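Local coordinates for agmatine N-acetyltransferase (Drosophila melanogaster, PDB 7CIW), which probably transfers acyl groups from coenzyme A thioesters to amines such as agmatine, dopamine and serotonin, and here holds N-acetylagmatine with coenzyme A, at residues Leu126-Leu131 with Val162-Thr167; Arg145-Val150 with Arg173-Leu178. The protein carries 1 engineered substitution. All blocks are in the same frame, centred on the assembly; numbering follows the deposited sequence.

Interaction 1: Leu126-Leu131 with Val162-Thr167. With G0R (N-(4-carbamimidamidobutyl)ethanamide), chain C; COA (coenzyme A), chain B.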
# COMPACT_ATOMS: atom_id res chain seq x y z
N LEU A 126 -3.18 -4.36 10.57
CA LEU A 126 -3.10 -3.05 9.92
C LEU A 126 -2.36 -3.22 8.60
O LEU A 126 -1.18 -3.55 8.59
CB LEU A 126 -2.40 -2.03 10.82
CG LEU A 126 -2.39 -0.58 10.35
CD1 LEU A 126 -3.79 -0.10 10.01
CD2 LEU A 126 -1.80 0.30 11.44
N HIS A 127 -3.06 -3.00 7.50
CA HIS A 127 -2.49 -3.24 6.18
C HIS A 127 -2.07 -1.93 5.53
O HIS A 127 -2.86 -0.98 5.47
CB HIS A 127 -3.51 -3.95 5.30
CG HIS A 127 -2.96 -4.39 3.98
ND1 HIS A 127 -2.21 -5.54 3.84
CD2 HIS A 127 -3.02 -3.83 2.75
CE1 HIS A 127 -1.84 -5.67 2.58
NE2 HIS A 127 -2.32 -4.64 1.89
N VAL A 128 -0.85 -1.89 5.00
CA VAL A 128 -0.35 -0.70 4.30
C VAL A 128 -0.75 -0.81 2.83
O VAL A 128 -0.26 -1.68 2.10
CB VAL A 128 1.17 -0.56 4.46
CG1 VAL A 128 1.69 0.61 3.62
CG2 VAL A 128 1.51 -0.37 5.93
N HIS A 129 -1.66 0.08 2.40
CA HIS A 129 -2.20 0.07 1.05
C HIS A 129 -1.37 0.88 0.05
O HIS A 129 -1.44 0.60 -1.15
CB HIS A 129 -3.64 0.61 1.05
CG HIS A 129 -4.61 -0.28 1.75
ND1 HIS A 129 -4.97 -1.51 1.25
CD2 HIS A 129 -5.27 -0.13 2.92
CE1 HIS A 129 -5.83 -2.08 2.08
NE2 HIS A 129 -6.02 -1.27 3.11
N ALA A 130 -0.60 1.86 0.51
CA ALA A 130 0.20 2.66 -0.42
C ALA A 130 1.35 3.31 0.32
O ALA A 130 1.19 3.72 1.47
CB ALA A 130 -0.67 3.73 -1.09
N LEU A 131 2.51 3.36 -0.33
CA LEU A 131 3.70 4.03 0.19
C LEU A 131 4.42 4.67 -0.97
O LEU A 131 4.77 3.97 -1.93
CB LEU A 131 4.61 3.02 0.90
CG LEU A 131 5.86 3.63 1.51
CD1 LEU A 131 5.50 4.46 2.73
CD2 LEU A 131 6.84 2.52 1.87
N VAL A 162 1.26 -5.97 11.28
CA VAL A 162 1.22 -5.08 10.12
C VAL A 162 1.53 -5.92 8.90
O VAL A 162 2.41 -6.79 8.95
CB VAL A 162 2.24 -3.92 10.23
CG1 VAL A 162 2.23 -3.04 8.97
CG2 VAL A 162 1.98 -3.09 11.48
N SER A 163 0.81 -5.69 7.80
CA SER A 163 1.08 -6.39 6.55
C SER A 163 1.21 -5.38 5.42
O SER A 163 0.69 -4.27 5.49
CB SER A 163 -0.01 -7.41 6.21
OG SER A 163 -1.30 -6.79 6.14
N VAL A 164 1.92 -5.79 4.35
CA VAL A 164 2.12 -4.90 3.21
C VAL A 164 2.45 -5.73 1.97
O VAL A 164 3.25 -6.67 2.05
CB VAL A 164 3.22 -3.85 3.53
CG1 VAL A 164 4.56 -4.55 3.90
CG2 VAL A 164 3.41 -2.88 2.36
N ASP A 165 1.80 -5.43 0.84
CA ASP A 165 2.09 -6.10 -0.43
C ASP A 165 3.13 -5.28 -1.18
O ASP A 165 2.80 -4.29 -1.83
CB ASP A 165 0.83 -6.26 -1.28
CG ASP A 165 -0.27 -7.04 -0.59
OD1 ASP A 165 0.05 -8.00 0.15
OD2 ASP A 165 -1.45 -6.70 -0.80
N CYS A 166 4.38 -5.72 -1.13
CA CYS A 166 5.45 -5.02 -1.84
C CYS A 166 5.43 -5.43 -3.30
O CYS A 166 6.05 -6.41 -3.72
CB CYS A 166 6.79 -5.29 -1.18
SG CYS A 166 6.90 -4.65 0.51
N THR A 167 4.66 -4.68 -4.09
CA THR A 167 4.65 -4.85 -5.53
C THR A 167 5.96 -4.39 -6.15
O THR A 167 6.29 -4.80 -7.27
CB THR A 167 3.46 -4.08 -6.11
OG1 THR A 167 3.58 -2.71 -5.75
CG2 THR A 167 2.16 -4.62 -5.53
C10 G0R C . -3.58 0.75 -6.03
N12 G0R C . -3.27 1.02 -7.43
C1 G0R C . 2.47 -0.33 -0.16
C2 G0R C . 2.00 -0.30 -1.62
C5 G0R C . 0.99 -1.51 -3.59
C6 G0R C . -0.54 -1.46 -3.67
C7 G0R C . -1.07 -1.68 -5.09
C8 G0R C . -1.55 -0.43 -5.82
N4 G0R C . 1.45 -1.50 -2.21
N9 G0R C . -2.80 0.09 -5.31
N11 G0R C . -4.80 1.26 -5.46
O3 G0R C . 2.09 0.70 -2.25
N1A COA B . 13.99 3.63 -8.09
C2A COA B . 15.34 3.50 -8.05
N3A COA B . 16.01 3.45 -6.85
C4A COA B . 15.33 3.54 -5.70
C5A COA B . 14.00 3.68 -5.74
C6A COA B . 13.33 3.72 -6.94
N6A COA B . 11.92 3.86 -7.48
N7A COA B . 13.52 3.75 -4.47
C8A COA B . 14.56 3.66 -3.63
N9A COA B . 15.66 3.52 -4.38
C1B COA B . 16.97 3.43 -4.11
C2B COA B . 17.36 4.72 -3.36
O2B COA B . 17.63 5.85 -4.28
C3B COA B . 18.39 4.38 -2.56
O3B COA B . 19.65 4.19 -3.26
P3B COA B . 20.80 5.38 -3.44
O7A COA B . 20.76 6.33 -2.26
O8A COA B . 22.18 4.74 -3.64
O9A COA B . 20.41 6.11 -4.72
C4B COA B . 18.02 2.86 -2.08
O4B COA B . 17.24 2.34 -3.02
C5B COA B . 17.37 2.85 -0.72
O5B COA B . 16.42 3.90 -0.68
P1A COA B . 15.17 3.90 0.43
O1A COA B . 14.95 2.53 1.09
O2A COA B . 15.39 5.02 1.43
O3A COA B . 13.84 4.19 -0.48
P2A COA B . 12.67 5.31 -0.20
O4A COA B . 13.22 6.69 -0.38
O5A COA B . 12.05 5.07 1.16
O6A COA B . 11.63 4.96 -1.43
CBP COA B . 9.76 3.83 -2.21
CCP COA B . 11.08 3.68 -1.49
CDP COA B . 8.78 4.59 -1.25
CEP COA B . 9.18 2.44 -2.54
CAP COA B . 10.01 4.58 -3.51
OAP COA B . 10.78 3.76 -4.36
C9P COA B . 8.73 4.97 -4.27
O9P COA B . 8.04 5.89 -3.94
N8P COA B . 8.38 4.21 -5.45
C7P COA B . 7.21 4.55 -6.28
C6P COA B . 5.81 4.07 -5.68
C5P COA B . 5.98 2.62 -5.29
O5P COA B . 6.36 1.79 -6.07
N4P COA B . 5.64 2.29 -3.88
C3P COA B . 5.78 0.97 -3.29
C2P COA B . 4.81 -0.06 -3.87
S1P COA B . 5.10 -1.47 -2.77
O HOH W 1 -2.15 -4.07 -0.92
O HOH W 2 0.25 -3.10 -0.08

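Interaction 2: Arg145-Val150 with Arg173-Leu178. With COA (coenzyme A), chain B.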
# COMPACT_ATOMS: atom_id res chain seq x y z
N ARG A 145 10.63 5.73 7.73
CA ARG A 145 10.07 6.53 8.81
C ARG A 145 8.55 6.48 8.80
O ARG A 145 7.92 6.35 9.86
CB ARG A 145 10.57 7.97 8.70
CG ARG A 145 12.04 8.13 9.02
CD ARG A 145 12.25 8.58 10.45
NE ARG A 145 11.54 7.70 11.37
CZ ARG A 145 12.12 6.80 12.15
NH1 ARG A 145 13.44 6.68 12.13
NH2 ARG A 145 11.39 6.03 12.94
N LEU A 146 7.93 6.56 7.62
CA LEU A 146 6.48 6.46 7.55
C LEU A 146 5.98 5.07 7.95
O LEU A 146 4.97 4.96 8.66
CB LEU A 146 5.98 6.83 6.15
CG LEU A 146 6.14 8.31 5.82
CD1 LEU A 146 5.78 8.58 4.38
CD2 LEU A 146 5.26 9.13 6.74
N MET A 147 6.67 4.01 7.52
CA MET A 147 6.28 2.66 7.96
C MET A 147 6.40 2.51 9.48
O MET A 147 5.56 1.87 10.11
CB MET A 147 7.13 1.60 7.25
CG MET A 147 6.88 1.53 5.74
SD MET A 147 5.23 0.97 5.31
CE MET A 147 5.27 -0.75 5.82
N GLU A 148 7.44 3.10 10.08
CA GLU A 148 7.54 3.05 11.54
C GLU A 148 6.39 3.81 12.19
O GLU A 148 5.86 3.38 13.23
CB GLU A 148 8.89 3.60 11.99
CG GLU A 148 10.06 2.71 11.56
CD GLU A 148 10.31 1.57 12.53
OE1 GLU A 148 9.47 1.36 13.44
OE2 GLU A 148 11.33 0.86 12.38
N THR A 149 5.98 4.92 11.59
CA THR A 149 4.85 5.67 12.13
C THR A 149 3.58 4.84 12.09
O THR A 149 2.79 4.84 13.04
CB THR A 149 4.66 6.97 11.34
OG1 THR A 149 5.88 7.72 11.39
CG2 THR A 149 3.52 7.81 11.91
N VAL A 150 3.38 4.10 10.99
CA VAL A 150 2.22 3.21 10.89
C VAL A 150 2.29 2.12 11.95
O VAL A 150 1.28 1.79 12.58
CB VAL A 150 2.14 2.61 9.48
CG1 VAL A 150 1.08 1.49 9.44
CG2 VAL A 150 1.81 3.72 8.49
N ARG A 173 12.83 -4.34 -0.26
CA ARG A 173 14.13 -4.13 0.38
C ARG A 173 14.01 -3.22 1.60
O ARG A 173 14.70 -3.42 2.61
CB ARG A 173 15.12 -3.55 -0.63
CG ARG A 173 15.56 -4.55 -1.68
CD ARG A 173 16.14 -3.85 -2.88
NE ARG A 173 16.26 -4.76 -4.01
CZ ARG A 173 16.66 -4.38 -5.22
NH1 ARG A 173 16.97 -3.11 -5.45
NH2 ARG A 173 16.74 -5.27 -6.20
N LEU A 174 13.14 -2.21 1.52
CA LEU A 174 12.93 -1.33 2.67
C LEU A 174 12.39 -2.09 3.87
O LEU A 174 12.90 -1.94 4.99
CB LEU A 174 11.97 -0.20 2.27
CG LEU A 174 11.34 0.53 3.46
CD1 LEU A 174 12.44 1.27 4.21
CD2 LEU A 174 10.25 1.49 3.03
N VAL A 175 11.37 -2.93 3.67
CA VAL A 175 10.76 -3.55 4.84
C VAL A 175 11.63 -4.68 5.35
O VAL A 175 11.58 -5.00 6.54
CB VAL A 175 9.32 -4.03 4.54
CG1 VAL A 175 8.45 -2.84 4.20
CG2 VAL A 175 9.29 -5.03 3.41
N GLN A 176 12.45 -5.28 4.49
CA GLN A 176 13.48 -6.20 4.98
C GLN A 176 14.39 -5.50 5.98
O GLN A 176 14.73 -6.05 7.03
CB GLN A 176 14.29 -6.73 3.82
CG GLN A 176 13.62 -7.78 3.00
CD GLN A 176 14.54 -8.30 1.92
OE1 GLN A 176 15.27 -7.52 1.29
NE2 GLN A 176 14.55 -9.61 1.72
N ARG A 177 14.84 -4.30 5.63
CA ARG A 177 15.69 -3.52 6.52
C ARG A 177 14.97 -3.20 7.83
O ARG A 177 15.61 -3.11 8.88
CB ARG A 177 16.13 -2.24 5.79
CG ARG A 177 16.41 -1.03 6.64
CD ARG A 177 17.16 -0.00 5.81
NE ARG A 177 16.32 1.12 5.38
CZ ARG A 177 16.07 1.44 4.11
NH1 ARG A 177 16.57 0.72 3.11
NH2 ARG A 177 15.30 2.48 3.83
N LEU A 178 13.64 -3.06 7.79
CA LEU A 178 12.86 -2.83 8.99
C LEU A 178 12.62 -4.10 9.80
O LEU A 178 12.07 -4.02 10.91
CB LEU A 178 11.52 -2.20 8.61
CG LEU A 178 11.65 -0.78 8.06
CD1 LEU A 178 10.29 -0.24 7.64
CD2 LEU A 178 12.31 0.15 9.08
N1A COA B . 13.99 3.63 -8.09
C2A COA B . 15.34 3.50 -8.05
N3A COA B . 16.01 3.45 -6.85
C4A COA B . 15.33 3.54 -5.70
C5A COA B . 14.00 3.68 -5.74
C6A COA B . 13.33 3.72 -6.94
N6A COA B . 11.92 3.86 -7.48
N7A COA B . 13.52 3.75 -4.47
C8A COA B . 14.56 3.66 -3.63
N9A COA B . 15.66 3.52 -4.38
C1B COA B . 16.97 3.43 -4.11
C2B COA B . 17.36 4.72 -3.36
O2B COA B . 17.63 5.85 -4.28
C3B COA B . 18.39 4.38 -2.56
O3B COA B . 19.65 4.19 -3.26
P3B COA B . 20.80 5.38 -3.44
O7A COA B . 20.76 6.33 -2.26
O8A COA B . 22.18 4.74 -3.64
O9A COA B . 20.41 6.11 -4.72
C4B COA B . 18.02 2.86 -2.08
O4B COA B . 17.24 2.34 -3.02
C5B COA B . 17.37 2.85 -0.72
O5B COA B . 16.42 3.90 -0.68
P1A COA B . 15.17 3.90 0.43
O1A COA B . 14.95 2.53 1.09
O2A COA B . 15.39 5.02 1.43
O3A COA B . 13.84 4.19 -0.48
P2A COA B . 12.67 5.31 -0.20
O4A COA B . 13.22 6.69 -0.38
O5A COA B . 12.05 5.07 1.16
O6A COA B . 11.63 4.96 -1.43
CBP COA B . 9.76 3.83 -2.21
CCP COA B . 11.08 3.68 -1.49
CDP COA B . 8.78 4.59 -1.25
CEP COA B . 9.18 2.44 -2.54
CAP COA B . 10.01 4.58 -3.51
OAP COA B . 10.78 3.76 -4.36
C9P COA B . 8.73 4.97 -4.27
O9P COA B . 8.04 5.89 -3.94
N8P COA B . 8.38 4.21 -5.45
C7P COA B . 7.21 4.55 -6.28
C6P COA B . 5.81 4.07 -5.68
C5P COA B . 5.98 2.62 -5.29
O5P COA B . 6.36 1.79 -6.07
N4P COA B . 5.64 2.29 -3.88
C3P COA B . 5.78 0.97 -3.29
C2P COA B . 4.81 -0.06 -3.87
S1P COA B . 5.10 -1.47 -2.77
O HOH W 3 10.83 -1.97 12.37

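Interaction 1: Leu126-Leu131 with Val162-Thr167
S163 OG meets H127 ND1 at 2.8 Å, in the plane of the imidazole and at its edge; either atom could be the donor, and K80 adds a weak bond to the same hydroxyl. With CG of H127 anti to the backbone N (chi1 -172°), the ring extends alongside strand 161-166. Elsewhere on its rim, H127 NE2 lies 2.9 Å from a water that donates to D165 OD2, so both ring nitrogens have partners and the ring's rotation is fixed. The carboxylate of D165 stands 59° from the ring plane, and its OD1 is hydrogen-bonded to T211. The backbones pair in parallel: S163 N donates to L126 O at 3.0 Å, and V128 N gives a nearly straight bond (171°) to S163 O. Strands 125-133 and 161-166, connected through helix 142-156, form a beta-alpha-beta unit of the GNAT fold. Beyond V128 they splay apart, as is characteristic of this fold: V128 O and D165 N are 4.5 Å apart. A second water bridges the strands there, donating to V128 O at 2.7 Å and accepting from D165 N and from N4 of the acetylagmatine. A classic beta bulge, with H129 and A130 both facing V76, accompanies the splay. The product amide sits in the opening, its N4 weakly bonded to D165 O and its O3 weakly bonded to L131 N. V128 and V164 run abreast on one face of the sheet, and V164 CG2 touches the acetyl methyl C1 at 3.7 Å. L131 O accepts a hydrogen bond from N4P of the pantetheine arm at 2.7 Å, while the coenzyme's S1P lies 3.7 Å from C166 CA, facing the acetylated amine.

Interaction 2: Arg145-Val150 with Arg173-Leu178
M147 and L178 make the closest apolar contact between 145-150 and 173-178: M147 CB rests 3.7 Å from L178 CD1. The methionine then bends twice, at chi2 (-66°) and chi3 (-69°), which brings its CE to 4.1 Å from V175 CG1, the two side chains crossing at a slant. L174 CD2 approaches M147 CG more loosely, at 4.3 Å, and Y180 touches both M147 and V175. The polar part lies at the partly exposed side, at E148 and L178. The side chains of these two run antiparallel past one another, with E148 OE2 3.5 Å from L178 CD2, and one water donates both to E148 OE2 (2.9 Å) and to L178 O. Away from this packing, R177 turns to the coenzyme and grips one diphosphate oxygen, O1A, from the edge of its guanidinium with two bonds, the shorter from NH2 at 2.8 Å, and N141 also accepts from NH2. Direct contact between the segments is thus van der Waals, centred on M147; its polar bridge passes through water, and R177, which does not touch 145-150, bonds to the coenzyme phosphate.

Interaction 1 lies near the centre of the chain, within the sheet, whereas interaction 2 packs helix 142-156 against segment 173-178 on one side of that sheet, about 10 Å away between centres and partly exposed at E148 and L178. They are interleaved along the chain: helix 142-156 of interaction 2 is the crossover between the two strands of interaction 1, and helix 169-177 follows the second strand. Apolar packing joins them, V128 on M147, L131 on L174 and C166 on V175. Backbone bonds, a histidine and bridging waters dominate the first; side-chain packing dominates the second. Coenzyme A touches both, with its thiol end at 162-167 and its diphosphate at R177.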